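Local structure of probable endoglucanase (Gluconacetobacter xylinus, 1WZZ) at residues A[31-37]-A[69-73]. The protein hydrolyses internal beta-1,4-glucosidic linkages of cellulose and carboxymethyl-cellulose as a family 8 glycoside hydrolase with an (alpha/alpha)6 barrel. Residues are numbered along the deposited sequence; the frame is centred on the assembly and turned at random.
Sequences LRPSGRV and SMWMW. With SO4 (sulfate ion), chain B.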
loop_
_atom_site.group_PDB
_atom_site.type_symbol
_atom_site.label_atom_id
_atom_site.label_comp_id
_atom_site.label_asym_id
_atom_site.label_seq_id
_atom_site.Cartn_x
_atom_site.Cartn_y
_atom_site.Cartn_z
ATOM N N LEU A 31 1.669 -8.135 -16.814
ATOM C CA LEU A 31 0.343 -7.794 -17.321
ATOM C C LEU A 31 -0.108 -8.720 -18.439
ATOM O O LEU A 31 0.544 -8.796 -19.484
ATOM C CB LEU A 31 0.330 -6.344 -17.813
ATOM C CG LEU A 31 -1.010 -5.897 -18.406
ATOM C CD1 LEU A 31 -2.121 -6.124 -17.378
ATOM C CD2 LEU A 31 -0.949 -4.440 -18.820
ATOM N N ARG A 32 -1.198 -9.445 -18.203
ATOM C CA ARG A 32 -1.765 -10.346 -19.231
ATOM C C ARG A 32 -2.649 -9.519 -20.156
ATOM O O ARG A 32 -3.158 -8.463 -19.771
ATOM C CB ARG A 32 -2.610 -11.441 -18.576
ATOM C CG ARG A 32 -1.820 -12.443 -17.759
ATOM C CD ARG A 32 -0.827 -13.182 -18.640
ATOM N NE ARG A 32 -0.097 -14.193 -17.884
ATOM C CZ ARG A 32 -0.602 -15.370 -17.522
ATOM N NH1 ARG A 32 -1.845 -15.695 -17.853
ATOM N NH2 ARG A 32 0.133 -16.213 -16.811
ATOM N N PRO A 33 -2.858 -9.984 -21.401
ATOM C CA PRO A 33 -3.698 -9.247 -22.350
ATOM C C PRO A 33 -5.124 -9.045 -21.831
ATOM O O PRO A 33 -5.800 -8.094 -22.221
ATOM C CB PRO A 33 -3.666 -10.128 -23.607
ATOM C CG PRO A 33 -2.356 -10.826 -23.509
ATOM C CD PRO A 33 -2.243 -11.165 -22.031
ATOM N N SER A 34 -5.562 -9.939 -20.956
ATOM C CA SER A 34 -6.898 -9.856 -20.358
ATOM C C SER A 34 -7.056 -8.636 -19.456
ATOM O O SER A 34 -8.175 -8.217 -19.165
ATOM C CB SER A 34 -7.174 -11.097 -19.514
ATOM O OG SER A 34 -6.267 -11.193 -18.430
ATOM N N GLY A 35 -5.930 -8.077 -19.012
ATOM C CA GLY A 35 -5.987 -6.933 -18.117
ATOM C C GLY A 35 -5.652 -7.359 -16.696
ATOM O O GLY A 35 -5.559 -6.521 -15.802
ATOM N N ARG A 36 -5.456 -8.655 -16.491
ATOM C CA ARG A 36 -5.127 -9.199 -15.177
ATOM C C ARG A 36 -3.631 -9.098 -14.884
ATOM O O ARG A 36 -2.803 -9.424 -15.741
ATOM C CB ARG A 36 -5.585 -10.661 -15.124
ATOM C CG ARG A 36 -5.310 -11.375 -13.858
ATOM C CD ARG A 36 -6.042 -12.727 -13.813
ATOM N NE ARG A 36 -5.379 -13.766 -14.592
ATOM C CZ ARG A 36 -4.430 -14.559 -14.114
ATOM N NH1 ARG A 36 -4.031 -14.435 -12.858
ATOM N NH2 ARG A 36 -3.887 -15.487 -14.891
ATOM N N VAL A 37 -3.288 -8.589 -13.697
ATOM C CA VAL A 37 -1.892 -8.507 -13.258
ATOM C C VAL A 37 -1.593 -9.813 -12.510
ATOM O O VAL A 37 -2.303 -10.189 -11.567
ATOM C CB VAL A 37 -1.682 -7.284 -12.313
ATOM C CG1 VAL A 37 -0.252 -7.292 -11.686
ATOM C CG2 VAL A 37 -1.930 -6.025 -13.092
ATOM N N SER A 69 -7.412 -1.530 -19.869
ATOM C CA SER A 69 -7.501 -2.969 -19.798
ATOM C C SER A 69 -7.534 -3.459 -18.351
ATOM O O SER A 69 -8.358 -4.304 -18.003
ATOM C CB SER A 69 -6.316 -3.609 -20.532
ATOM O OG SER A 69 -6.415 -5.032 -20.551
HETATM N N MSE A 70 -6.642 -2.942 -17.505
HETATM C CA MSE A 70 -6.607 -3.389 -16.116
HETATM C C MSE A 70 -7.818 -2.941 -15.324
HETATM O O MSE A 70 -8.288 -3.674 -14.458
HETATM C CB MSE A 70 -5.330 -2.904 -15.408
HETATM C CG MSE A 70 -4.085 -3.555 -15.984
HETATM SE SE MSE A 70 -2.480 -2.967 -15.015
HETATM C CE MSE A 70 -2.369 -1.306 -15.855
ATOM N N TRP A 71 -8.301 -1.747 -15.587
ATOM C CA TRP A 71 -9.473 -1.260 -14.852
ATOM C C TRP A 71 -10.711 -2.037 -15.286
ATOM O O TRP A 71 -11.526 -2.473 -14.459
ATOM C CB TRP A 71 -9.642 0.231 -15.102
ATOM C CG TRP A 71 -10.908 0.826 -14.569
ATOM C CD1 TRP A 71 -11.682 1.743 -15.203
ATOM C CD2 TRP A 71 -11.549 0.573 -13.290
ATOM N NE1 TRP A 71 -12.765 2.089 -14.423
ATOM C CE2 TRP A 71 -12.714 1.387 -13.248
ATOM C CE3 TRP A 71 -11.262 -0.255 -12.190
ATOM C CZ2 TRP A 71 -13.594 1.398 -12.151
ATOM C CZ3 TRP A 71 -12.151 -0.241 -11.090
ATOM C CH2 TRP A 71 -13.300 0.581 -11.094
HETATM N N MSE A 72 -10.872 -2.221 -16.585
HETATM C CA MSE A 72 -12.024 -3.015 -17.005
HETATM C C MSE A 72 -11.965 -4.407 -16.357
HETATM O O MSE A 72 -12.988 -4.920 -15.905
HETATM C CB MSE A 72 -12.084 -3.138 -18.537
HETATM C CG MSE A 72 -13.223 -4.011 -19.006
HETATM SE SE MSE A 72 -13.362 -3.926 -20.931
HETATM C CE MSE A 72 -12.066 -5.279 -21.374
ATOM N N TRP A 73 -10.778 -5.022 -16.269
ATOM C CA TRP A 73 -10.669 -6.344 -15.663
ATOM C C TRP A 73 -11.017 -6.282 -14.165
ATOM O O TRP A 73 -11.757 -7.138 -13.646
ATOM C CB TRP A 73 -9.258 -6.930 -15.827
ATOM C CG TRP A 73 -9.199 -8.388 -15.395
ATOM C CD1 TRP A 73 -9.411 -9.490 -16.191
ATOM C CD2 TRP A 73 -9.024 -8.896 -14.063
ATOM N NE1 TRP A 73 -9.381 -10.634 -15.438
ATOM C CE2 TRP A 73 -9.149 -10.302 -14.130
ATOM C CE3 TRP A 73 -8.781 -8.300 -12.816
ATOM C CZ2 TRP A 73 -9.041 -11.120 -13.005
ATOM C CZ3 TRP A 73 -8.671 -9.116 -11.701
ATOM C CH2 TRP A 73 -8.802 -10.510 -11.800
HETATM S S SO4 B . -5.601 -14.732 -18.208
HETATM O O1 SO4 B . -5.663 -13.506 -17.383
HETATM O O2 SO4 B . -5.183 -15.875 -17.378
HETATM O O3 SO4 B . -4.615 -14.546 -19.285
HETATM O O4 SO4 B . -6.939 -14.967 -18.782
HETATM O O HOH W 1 -3.780 -5.741 -20.611
HETATM O O HOH W 2 -8.272 -6.077 -22.252
#
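Leu-31, just past helix 18-30, lays its CD1 methyl against CG of Met-70, a selenomethionine on helix 64-77, at 3.5 Å. From Arg-32 to Gly-35 the chain makes a type I beta turn, whose carbonyls reach the helix through solvent: water 1 joins Arg-32 O to Ser-69 OG, and water 2 joins Pro-33 O to the same hydroxyl. Ser-34 forms an ST turn, its OG accepting from Arg-36 N while donating to O1 of a bound sulfate at 2.6 Å. Gly-35 then brings bare backbone onto the helix; a C-H...O contact runs each way, from Gly-35 CA to Ser-69 O and from Met-70 CA to Gly-35 O. Arg-36 lies alongside Trp-73, CB over the five-membered ring, 3.8 Å from its centroid and 15° off the normal. A bend at chi3 (78°) swings the guanidinium so that its plane stands 47° from the indole and its edge faces the sulfate: NE bonds O1 and NH2 bonds O2, each at 2.8 Å; Arg-32 NH1 adds a weak bond to O3. Val-37 finishes the apolar patch, CG2 touching the Met-70 selenium. No direct hydrogen bond spans the two segments; Gln-51 NE2 of helix 48-61 instead bonds both Gly-35 O and Met-70 O. The loop between helix 18-30 and strand 45-47 is thus seated by close backbone approach, apolar contact and shared water, while its arginines and serine form an anion site, filled here by a sulfate probably picked up during crystallisation.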